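Local coordinates for 5-oxopent-3-ene-1,2,5-tricarboxylate decarboxylase (Exiguobacterium antarcticum B7, PDB 6IYM), which belongs to the fumarylacetoacetate hydrolase family of metal-dependent enzymes and binds a magnesium ion, at residues A[76-81]-A[212-217]. Sequence-based numbering, arbitrary orientation.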
ATOM      1  N   GLY A  76     -12.411   2.477   8.311  1.00 42.87           N
ATOM      2  CA  GLY A  76     -12.870   1.657   9.457  1.00 43.45           C
ATOM      3  C   GLY A  76     -14.392   1.736   9.610  1.00 45.72           C
ATOM      4  O   GLY A  76     -15.093   1.933   8.606  1.00 51.85           O
ATOM      5  N   LYS A  77     -14.918   1.624  10.823  1.00 49.64           N
ATOM      6  CA  LYS A  77     -16.380   1.741  11.100  1.00 50.93           C
ATOM      7  C   LYS A  77     -16.928   2.994  10.403  1.00 48.87           C
ATOM      8  O   LYS A  77     -16.515   4.115  10.768  1.00 52.13           O
ATOM      9  CB  LYS A  77     -16.619   1.829  12.614  1.00 59.49           C
ATOM     10  CG  LYS A  77     -16.722   0.494  13.330  1.00 66.11           C
ATOM     11  CD  LYS A  77     -15.689  -0.525  12.896  1.00 69.84           C
ATOM     12  CE  LYS A  77     -16.019  -1.922  13.367  1.00 68.20           C
ATOM     13  NZ  LYS A  77     -15.053  -2.909  12.835  1.00 71.64           N
ATOM     14  N   ASN A  78     -17.830   2.818   9.443  1.00 44.42           N
ATOM     15  CA  ASN A  78     -18.399   3.925   8.648  1.00 40.77           C
ATOM     16  C   ASN A  78     -19.909   3.780   8.477  1.00 40.27           C
ATOM     17  O   ASN A  78     -20.454   4.498   7.645  1.00 38.79           O
ATOM     18  CB  ASN A  78     -17.734   4.035   7.287  1.00 41.41           C
ATOM     19  CG  ASN A  78     -17.922   5.415   6.696  1.00 43.58           C
ATOM     20  OD1 ASN A  78     -17.968   6.403   7.437  1.00 45.71           O
ATOM     21  ND2 ASN A  78     -18.082   5.487   5.385  1.00 44.14           N
ATOM     22  N   TYR A  79     -20.591   2.902   9.216  1.00 45.90           N
ATOM     23  CA  TYR A  79     -22.045   2.680   8.975  1.00 48.05           C
ATOM     24  C   TYR A  79     -22.775   2.791  10.311  1.00 44.40           C
ATOM     25  O   TYR A  79     -22.283   2.227  11.280  1.00 41.16           O
ATOM     26  CB  TYR A  79     -22.315   1.333   8.294  1.00 45.14           C
ATOM     27  CG  TYR A  79     -22.258   1.343   6.781  1.00 41.45           C
ATOM     28  CD1 TYR A  79     -21.044   1.359   6.109  1.00 42.18           C
ATOM     29  CD2 TYR A  79     -23.407   1.352   6.008  1.00 38.89           C
ATOM     30  CE1 TYR A  79     -20.986   1.378   4.723  1.00 38.48           C
ATOM     31  CE2 TYR A  79     -23.367   1.345   4.617  1.00 40.53           C
ATOM     32  CZ  TYR A  79     -22.144   1.374   3.969  1.00 40.03           C
ATOM     33  OH  TYR A  79     -22.073   1.370   2.604  1.00 40.68           O
ATOM     34  N   ALA A  80     -23.849   3.571  10.326  1.00 49.56           N
ATOM     35  CA  ALA A  80     -24.887   3.592  11.383  1.00 63.41           C
ATOM     36  C   ALA A  80     -25.682   2.282  11.315  1.00 67.45           C
ATOM     37  O   ALA A  80     -25.767   1.694  10.215  1.00 56.43           O
ATOM     38  CB  ALA A  80     -25.786   4.795  11.208  1.00 60.48           C
ATOM     39  N   ASP A  81     -26.215   1.828  12.453  1.00 82.64           N
ATOM     40  CA  ASP A  81     -26.996   0.566  12.561  1.00 89.81           C
ATOM     41  C   ASP A  81     -28.441   0.840  12.119  1.00 98.29           C
ATOM     42  O   ASP A  81     -28.723   0.682  10.918  1.00 88.25           O
ATOM     43  CB  ASP A  81     -26.879  -0.038  13.967  1.00 96.06           C
ATOM     44  CG  ASP A  81     -25.638  -0.892  14.185  1.00 95.63           C
ATOM     45  OD1 ASP A  81     -24.728  -0.839  13.338  1.00 91.15           O
ATOM     46  OD2 ASP A  81     -25.597  -1.621  15.196  1.00 96.91           O
ATOM     47  N   LYS A 212     -26.930   5.387   2.540  1.00 51.02           N
ATOM     48  CA  LYS A 212     -27.480   6.530   3.334  1.00 55.66           C
ATOM     49  C   LYS A 212     -27.065   6.397   4.809  1.00 46.56           C
ATOM     50  O   LYS A 212     -27.042   7.428   5.487  1.00 46.04           O
ATOM     51  CB  LYS A 212     -29.002   6.663   3.157  1.00 61.87           C
ATOM     52  CG  LYS A 212     -29.876   6.020   4.228  1.00 67.74           C
ATOM     53  CD  LYS A 212     -31.338   5.906   3.817  1.00 80.01           C
ATOM     54  CE  LYS A 212     -32.023   7.247   3.630  1.00 82.09           C
ATOM     55  NZ  LYS A 212     -32.801   7.301   2.367  1.00 80.05           N
ATOM     56  N   LEU A 213     -26.699   5.207   5.302  1.00 45.15           N
ATOM     57  CA  LEU A 213     -26.269   5.014   6.722  1.00 44.32           C
ATOM     58  C   LEU A 213     -24.788   5.366   6.939  1.00 47.15           C
ATOM     59  O   LEU A 213     -24.349   5.289   8.108  1.00 49.02           O
ATOM     60  CB  LEU A 213     -26.467   3.558   7.134  1.00 49.52           C
ATOM     61  CG  LEU A 213     -27.900   3.027   7.099  1.00 51.41           C
ATOM     62  CD1 LEU A 213     -27.920   1.596   7.646  1.00 51.96           C
ATOM     63  CD2 LEU A 213     -28.839   3.919   7.883  1.00 50.93           C
ATOM     64  N   MET A 214     -24.041   5.698   5.885  1.00 43.07           N
ATOM     65  CA  MET A 214     -22.581   6.033   5.955  1.00 47.65           C
ATOM     66  C   MET A 214     -22.362   7.257   6.860  1.00 47.52           C
ATOM     67  O   MET A 214     -23.037   8.279   6.658  1.00 51.97           O
ATOM     68  CB  MET A 214     -22.017   6.344   4.564  1.00 44.64           C
ATOM     69  CG  MET A 214     -21.780   5.116   3.692  1.00 43.00           C
ATOM     70  SD  MET A 214     -21.334   5.577   1.993  1.00 55.59           S
ATOM     71  CE  MET A 214     -19.554   5.435   2.057  1.00 53.88           C
ATOM     72  N   LEU A 215     -21.458   7.145   7.827  1.00 49.19           N
ATOM     73  CA  LEU A 215     -21.115   8.224   8.791  1.00 49.95           C
ATOM     74  C   LEU A 215     -20.304   9.302   8.054  1.00 53.11           C
ATOM     75  O   LEU A 215     -20.523  10.508   8.358  1.00 53.19           O
ATOM     76  CB  LEU A 215     -20.372   7.610   9.987  1.00 51.25           C
ATOM     77  CG  LEU A 215     -21.078   6.440  10.682  1.00 52.76           C
ATOM     78  CD1 LEU A 215     -20.183   5.806  11.747  1.00 53.08           C
ATOM     79  CD2 LEU A 215     -22.389   6.886  11.299  1.00 53.08           C
ATOM     80  N   ARG A 216     -19.469   8.896   7.080  1.00 50.00           N
ATOM     81  CA  ARG A 216     -18.828   9.788   6.068  1.00 48.17           C
ATOM     82  C   ARG A 216     -19.204   9.337   4.648  1.00 47.39           C
ATOM     83  O   ARG A 216     -18.782   8.229   4.232  1.00 52.64           O
ATOM     84  CB  ARG A 216     -17.306   9.808   6.290  1.00 50.77           C
ATOM     85  CG  ARG A 216     -16.898  10.585   7.536  1.00 54.83           C
ATOM     86  CD  ARG A 216     -15.653  10.065   8.215  1.00 58.56           C
ATOM     87  NE  ARG A 216     -15.335  10.799   9.440  1.00 52.37           N
ATOM     88  CZ  ARG A 216     -15.549  10.381  10.680  1.00 55.41           C
ATOM     89  NH1 ARG A 216     -16.115   9.209  10.917  1.00 55.98           N
ATOM     90  NH2 ARG A 216     -15.216  11.160  11.696  1.00 54.00           N
ATOM     91  N   ASP A 217     -19.955  10.165   3.920  1.00 48.13           N
ATOM     92  CA  ASP A 217     -20.419   9.890   2.534  1.00 46.35           C
ATOM     93  C   ASP A 217     -19.212   9.910   1.579  1.00 47.92           C
ATOM     94  O   ASP A 217     -18.063  10.150   2.039  1.00 46.09           O
ATOM     95  CB  ASP A 217     -21.567  10.830   2.142  1.00 53.75           C
ATOM     96  CG  ASP A 217     -21.146  12.247   1.803  1.00 58.05           C
ATOM     97  OD1 ASP A 217     -20.020  12.616   2.177  1.00 57.12           O
ATOM     98  OD2 ASP A 217     -21.942  12.953   1.145  1.00 60.26           O
TER
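With CG of Asn78 anti to its own N (chi1 -159°), the side-chain amide extends to the backbone of Arg216, whereas Tyr79, its CG anti to the carbonyl carbon (chi1 -87°), lays its ring alongside Met214, which points the same way. The amide of Asn78 grips Arg216 twice: OD1 accepts from Arg216 N at 2.9 Å, and ND2 donates to Arg216 O at 3.1 Å along a nearly straight bond, with the acceptor lying in the amide plane. A further bond from ND2 to the carbonyl of Thr239 adds to what fixes the rotation of this buried group. Two backbone bonds continue the link, Leu215 N to Asn78 O and Ala80 N to Leu213 O, both 2.8 Å. They flank Tyr79 and Met214, whose CA atoms stand 4.5 Å apart, and make a single isolated beta bridge between two segments running roughly antiparallel. Asn78 O also receives a CA-H...O contact from Met214.

Over one face of the Tyr79 ring, toward its rim, sits Met214 CG, a CH-pi contact 4.1 Å from the centroid; SD lies farther off and oblique, a Met-aromatic contact. Leu213 CB meets Tyr79 CD2, and CD2 of Leu215 packs on Ala80 CB at 4.0 Å.

The bridge thus ties the loop that follows strand 72-75, where the Lys77 side chain comes about 7 Å from the magnesium ion, to the connection between strand 204-210 and helix 218-225. Ile221 of that helix packs against Asn78, Met214 and Arg216, and Asp217 provides the helix N-cap.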